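Long-range contact in structural protein ORF131 (Acidianus two-tailed virus, PDB 3FAJ), which is a structural protein of the virion, possibly able to bind DNA, whose precise role is not established: residues A77-Y89 with I101-Y115. Sequence-based numbering, arbitrary orientation. Where two conformers were deposited one is given.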
loop_
_atom_site.group_PDB
_atom_site.type_symbol
_atom_site.label_atom_id
_atom_site.label_comp_id
_atom_site.label_asym_id
_atom_site.label_seq_id
_atom_site.Cartn_x
_atom_site.Cartn_y
_atom_site.Cartn_z
ATOM N N ALA A 77 -6.805 -3.036 2.205
ATOM C CA ALA A 77 -7.060 -4.071 1.181
ATOM C C ALA A 77 -5.743 -4.565 0.590
ATOM O O ALA A 77 -5.562 -5.780 0.410
ATOM C CB ALA A 77 -8.012 -3.546 0.069
ATOM N N ILE A 78 -4.827 -3.642 0.313
ATOM C CA ILE A 78 -3.522 -3.995 -0.257
ATOM C C ILE A 78 -2.684 -4.815 0.738
ATOM O O ILE A 78 -2.076 -5.819 0.361
ATOM C CB ILE A 78 -2.766 -2.753 -0.752
ATOM C CG1 ILE A 78 -3.516 -2.164 -1.970
ATOM C CG2 ILE A 78 -1.314 -3.117 -1.136
ATOM C CD1 ILE A 78 -3.041 -0.724 -2.344
ATOM N N VAL A 79 -2.683 -4.384 1.999
ATOM C CA VAL A 79 -1.948 -5.112 3.042
ATOM C C VAL A 79 -2.427 -6.562 3.102
ATOM O O VAL A 79 -1.609 -7.493 3.156
ATOM C CB VAL A 79 -2.032 -4.411 4.425
ATOM C CG1 VAL A 79 -1.501 -5.330 5.553
ATOM C CG2 VAL A 79 -1.267 -3.074 4.382
ATOM N N LYS A 80 -3.741 -6.768 3.076
ATOM C CA LYS A 80 -4.316 -8.117 3.079
ATOM C C LYS A 80 -3.822 -8.945 1.887
ATOM O O LYS A 80 -3.463 -10.129 2.019
ATOM C CB LYS A 80 -5.836 -8.021 3.067
ATOM C CG LYS A 80 -6.552 -9.377 3.180
ATOM C CD LYS A 80 -7.938 -9.244 3.794
ATOM C CE LYS A 80 -8.816 -8.216 3.091
ATOM N NZ LYS A 80 -10.273 -8.503 3.363
ATOM N N MET A 81 -3.808 -8.315 0.707
ATOM C CA MET A 81 -3.403 -9.022 -0.512
ATOM C C MET A 81 -1.949 -9.452 -0.418
ATOM O O MET A 81 -1.611 -10.587 -0.749
ATOM C CB MET A 81 -3.617 -8.145 -1.763
ATOM C CG MET A 81 -5.089 -8.075 -2.158
ATOM S SD MET A 81 -5.282 -7.017 -3.604
ATOM C CE MET A 81 -5.640 -5.416 -2.909
ATOM N N ILE A 82 -1.088 -8.549 0.045
ATOM C CA ILE A 82 0.342 -8.875 0.152
ATOM C C ILE A 82 0.587 -9.949 1.213
ATOM O O ILE A 82 1.308 -10.918 0.974
ATOM C CB ILE A 82 1.193 -7.614 0.432
ATOM C CG1 ILE A 82 1.087 -6.631 -0.745
ATOM C CG2 ILE A 82 2.668 -8.019 0.684
ATOM C CD1 ILE A 82 1.841 -5.348 -0.554
ATOM N N SER A 83 -0.047 -9.792 2.385
ATOM C CA SER A 83 0.056 -10.775 3.472
ATOM C C SER A 83 -0.357 -12.167 3.015
ATOM O O SER A 83 0.320 -13.153 3.307
ATOM C CB SER A 83 -0.817 -10.351 4.658
ATOM O OG SER A 83 -0.438 -9.068 5.121
ATOM N N ASP A 84 -1.482 -12.233 2.302
ATOM C CA ASP A 84 -2.024 -13.494 1.823
ATOM C C ASP A 84 -1.091 -14.155 0.815
ATOM O O ASP A 84 -0.909 -15.379 0.865
ATOM C CB ASP A 84 -3.406 -13.289 1.199
ATOM C CG ASP A 84 -4.495 -12.990 2.230
ATOM O OD1 ASP A 84 -4.265 -13.130 3.463
ATOM O OD2 ASP A 84 -5.606 -12.605 1.787
ATOM N N ALA A 85 -0.513 -13.352 -0.080
ATOM C CA ALA A 85 0.375 -13.857 -1.120
ATOM C C ALA A 85 1.685 -14.356 -0.502
ATOM O O ALA A 85 2.328 -15.237 -1.057
ATOM C CB ALA A 85 0.643 -12.785 -2.191
ATOM N N MET A 86 2.053 -13.809 0.662
ATOM C CA MET A 86 3.288 -14.211 1.338
ATOM C C MET A 86 3.156 -15.474 2.184
ATOM O O MET A 86 4.174 -16.032 2.618
ATOM C CB MET A 86 3.856 -13.073 2.194
ATOM C CG MET A 86 4.548 -11.983 1.389
ATOM S SD MET A 86 5.964 -12.553 0.400
ATOM C CE MET A 86 7.104 -13.124 1.651
ATOM N N LYS A 87 1.915 -15.915 2.416
ATOM C CA LYS A 87 1.651 -17.071 3.293
ATOM C C LYS A 87 2.451 -18.329 2.930
ATOM O O LYS A 87 3.090 -18.911 3.813
ATOM C CB LYS A 87 0.148 -17.379 3.395
ATOM C CG LYS A 87 -0.659 -16.305 4.096
ATOM C CD LYS A 87 -1.944 -16.874 4.677
ATOM C CE LYS A 87 -3.060 -15.825 4.770
ATOM N NZ LYS A 87 -2.666 -14.513 5.396
ATOM N N PRO A 88 2.437 -18.753 1.642
ATOM C CA PRO A 88 3.250 -19.923 1.264
ATOM C C PRO A 88 4.759 -19.774 1.531
ATOM O O PRO A 88 5.488 -20.770 1.539
ATOM C CB PRO A 88 3.008 -20.048 -0.248
ATOM C CG PRO A 88 1.729 -19.364 -0.493
ATOM C CD PRO A 88 1.687 -18.225 0.486
ATOM N N TYR A 89 5.216 -18.543 1.749
ATOM C CA TYR A 89 6.640 -18.255 1.927
ATOM C C TYR A 89 7.021 -18.028 3.392
ATOM O O TYR A 89 8.151 -17.627 3.692
ATOM C CB TYR A 89 7.045 -17.065 1.043
ATOM C CG TYR A 89 6.811 -17.339 -0.426
ATOM C CD1 TYR A 89 7.790 -17.966 -1.201
ATOM C CD2 TYR A 89 5.602 -17.004 -1.034
ATOM C CE1 TYR A 89 7.578 -18.235 -2.551
ATOM C CE2 TYR A 89 5.377 -17.271 -2.381
ATOM C CZ TYR A 89 6.372 -17.884 -3.133
ATOM O OH TYR A 89 6.161 -18.155 -4.465
ATOM N N ILE A 101 10.988 -9.963 -1.203
ATOM C CA ILE A 101 9.714 -10.445 -1.722
ATOM C C ILE A 101 10.063 -11.323 -2.929
ATOM O O ILE A 101 10.823 -10.884 -3.807
ATOM C CB ILE A 101 8.813 -9.280 -2.204
ATOM C CG1 ILE A 101 8.717 -8.121 -1.180
ATOM C CG2 ILE A 101 7.416 -9.785 -2.614
ATOM C CD1 ILE A 101 7.761 -8.358 -0.024
ATOM N N PRO A 102 9.548 -12.565 -2.975
ATOM C CA PRO A 102 9.794 -13.404 -4.160
ATOM C C PRO A 102 9.201 -12.761 -5.420
ATOM O O PRO A 102 8.135 -12.165 -5.353
ATOM C CB PRO A 102 9.025 -14.689 -3.851
ATOM C CG PRO A 102 8.813 -14.672 -2.368
ATOM C CD PRO A 102 8.722 -13.252 -1.960
ATOM N N GLY A 103 9.903 -12.863 -6.551
ATOM C CA GLY A 103 9.403 -12.324 -7.832
ATOM C C GLY A 103 7.994 -12.789 -8.179
ATOM O O GLY A 103 7.177 -12.006 -8.688
ATOM N N GLU A 104 7.709 -14.064 -7.890
ATOM C CA GLU A 104 6.380 -14.637 -8.101
ATOM C C GLU A 104 5.285 -13.871 -7.346
ATOM O O GLU A 104 4.175 -13.676 -7.871
ATOM C CB GLU A 104 6.379 -16.129 -7.716
ATOM C CG GLU A 104 7.213 -17.006 -8.652
ATOM C CD GLU A 104 7.619 -18.367 -8.061
ATOM O OE1 GLU A 104 7.586 -18.555 -6.822
ATOM O OE2 GLU A 104 7.995 -19.253 -8.851
ATOM N N VAL A 105 5.591 -13.443 -6.119
ATOM C CA VAL A 105 4.644 -12.669 -5.315
ATOM C C VAL A 105 4.426 -11.260 -5.888
ATOM O O VAL A 105 3.292 -10.767 -5.981
ATOM C CB VAL A 105 5.094 -12.562 -3.849
ATOM C CG1 VAL A 105 4.252 -11.509 -3.099
ATOM C CG2 VAL A 105 4.950 -13.899 -3.187
ATOM N N ILE A 106 5.509 -10.606 -6.284
ATOM C CA ILE A 106 5.364 -9.298 -6.936
ATOM C C ILE A 106 4.482 -9.404 -8.181
ATOM O O ILE A 106 3.590 -8.584 -8.379
ATOM C CB ILE A 106 6.738 -8.663 -7.249
ATOM C CG1 ILE A 106 7.525 -8.448 -5.952
ATOM C CG2 ILE A 106 6.580 -7.351 -8.061
ATOM C CD1 ILE A 106 8.946 -7.947 -6.164
ATOM N N ALA A 107 4.733 -10.428 -8.999
ATOM C CA ALA A 107 3.960 -10.665 -10.215
ATOM C C ALA A 107 2.480 -10.917 -9.895
ATOM O O ALA A 107 1.595 -10.345 -10.539
ATOM C CB ALA A 107 4.553 -11.844 -10.994
ATOM N N GLN A 108 2.218 -11.779 -8.914
ATOM C CA GLN A 108 0.833 -12.133 -8.558
ATOM C C GLN A 108 0.079 -10.896 -8.081
ATOM O O GLN A 108 -1.016 -10.580 -8.580
ATOM C CB GLN A 108 0.845 -13.201 -7.472
ATOM C CG GLN A 108 -0.523 -13.587 -6.937
ATOM C CD GLN A 108 -0.432 -14.582 -5.802
ATOM O OE1 GLN A 108 0.553 -15.316 -5.680
ATOM N NE2 GLN A 108 -1.457 -14.612 -4.959
ATOM N N VAL A 109 0.681 -10.178 -7.138
ATOM C CA VAL A 109 0.033 -8.976 -6.560
ATOM C C VAL A 109 -0.215 -7.889 -7.609
ATOM O O VAL A 109 -1.338 -7.376 -7.737
ATOM C CB VAL A 109 0.828 -8.444 -5.332
ATOM C CG1 VAL A 109 0.228 -7.135 -4.819
ATOM C CG2 VAL A 109 0.815 -9.497 -4.206
ATOM N N THR A 110 0.815 -7.554 -8.382
ATOM C CA THR A 110 0.702 -6.470 -9.367
ATOM C C THR A 110 -0.273 -6.802 -10.499
ATOM O O THR A 110 -0.849 -5.892 -11.117
ATOM C CB THR A 110 2.071 -6.044 -9.936
ATOM O OG1 THR A 110 2.709 -7.150 -10.555
ATOM C CG2 THR A 110 2.971 -5.513 -8.820
ATOM N N SER A 111 -0.486 -8.098 -10.735
ATOM C CA SER A 111 -1.429 -8.579 -11.757
ATOM C C SER A 111 -2.871 -8.639 -11.261
ATOM O O SER A 111 -3.799 -8.843 -12.047
ATOM C CB SER A 111 -1.016 -9.964 -12.243
ATOM O OG SER A 111 0.128 -9.899 -13.061
ATOM N N ASN A 112 -3.054 -8.487 -9.953
ATOM C CA ASN A 112 -4.385 -8.560 -9.340
ATOM C C ASN A 112 -5.177 -7.274 -9.637
ATOM O O ASN A 112 -4.768 -6.189 -9.239
ATOM C CB ASN A 112 -4.234 -8.790 -7.829
ATOM C CG ASN A 112 -5.563 -8.984 -7.102
ATOM O OD1 ASN A 112 -6.589 -8.441 -7.495
ATOM N ND2 ASN A 112 -5.527 -9.743 -5.991
ATOM N N PRO A 113 -6.317 -7.382 -10.343
ATOM C CA PRO A 113 -7.032 -6.139 -10.661
ATOM C C PRO A 113 -7.446 -5.314 -9.436
ATOM O O PRO A 113 -7.466 -4.090 -9.510
ATOM C CB PRO A 113 -8.264 -6.632 -11.460
ATOM C CG PRO A 113 -7.850 -7.972 -11.991
ATOM C CD PRO A 113 -7.020 -8.564 -10.882
ATOM N N GLU A 114 -7.738 -5.964 -8.310
ATOM C CA GLU A 114 -8.101 -5.231 -7.102
ATOM C C GLU A 114 -6.912 -4.424 -6.587
ATOM O O GLU A 114 -7.065 -3.298 -6.131
ATOM C CB GLU A 114 -8.659 -6.157 -6.000
ATOM C CG GLU A 114 -9.228 -5.340 -4.831
ATOM C CD GLU A 114 -9.697 -6.161 -3.656
ATOM O OE1 GLU A 114 -9.965 -7.359 -3.831
ATOM O OE2 GLU A 114 -9.793 -5.577 -2.549
ATOM N N TYR A 115 -5.709 -4.984 -6.711
ATOM C CA TYR A 115 -4.515 -4.245 -6.305
ATOM C C TYR A 115 -4.322 -3.038 -7.221
ATOM O O TYR A 115 -4.049 -1.923 -6.767
ATOM C CB TYR A 115 -3.280 -5.151 -6.371
ATOM C CG TYR A 115 -1.968 -4.389 -6.175
ATOM C CD1 TYR A 115 -1.449 -4.181 -4.901
ATOM C CD2 TYR A 115 -1.267 -3.881 -7.268
ATOM C CE1 TYR A 115 -0.244 -3.511 -4.732
ATOM C CE2 TYR A 115 -0.051 -3.184 -7.110
ATOM C CZ TYR A 115 0.439 -3.003 -5.823
ATOM O OH TYR A 115 1.640 -2.351 -5.613
HETATM O O HOH W 1 1.529 -16.694 -3.216
#
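Y89 sets CG beside its backbone N (chi1 -60°), which swings the ring across to P102 and E104; M81 starts the same way, its straight chi2 carries SD to N112 ND2 and the backbone of Y115, and the bend at chi3 (-93°) turns CE against Y115. At the Y89 end, P102 CG sits over one ring face, a CH-pi contact 3.7 Å from the centroid of the Y89 ring. V105 CG2 meets CE2 of the Y89 ring obliquely at 3.5 Å, so P102 and V105 hold the ring between them. In the modelled conformer of E104, one of two, Y89 OH donates to E104 OE1 (2.8 Å) on the anti side of the carboxylate, somewhat out of its plane. One turn earlier, M86 SD lies 3.7 Å from P102 CD. Midway, the small A85 CB nestles against V105 CG1 and V109 CG2, and one water donates to both A85 O and Q108 OE1, bridging the helices. At the far end M81 SD lies 3.6 Å from N112 ND2, while N112 OD1 caps the next helix through E114 N. I78 CG2 touches the Y115 ring edge; Y115 OH is hydrogen-bonded to E43 of helix 31-43. The axes of 77-86 and 103-111 approach to 10.0 Å, with 143° between their directions: a roughly antiparallel helix pair within a helical bundle.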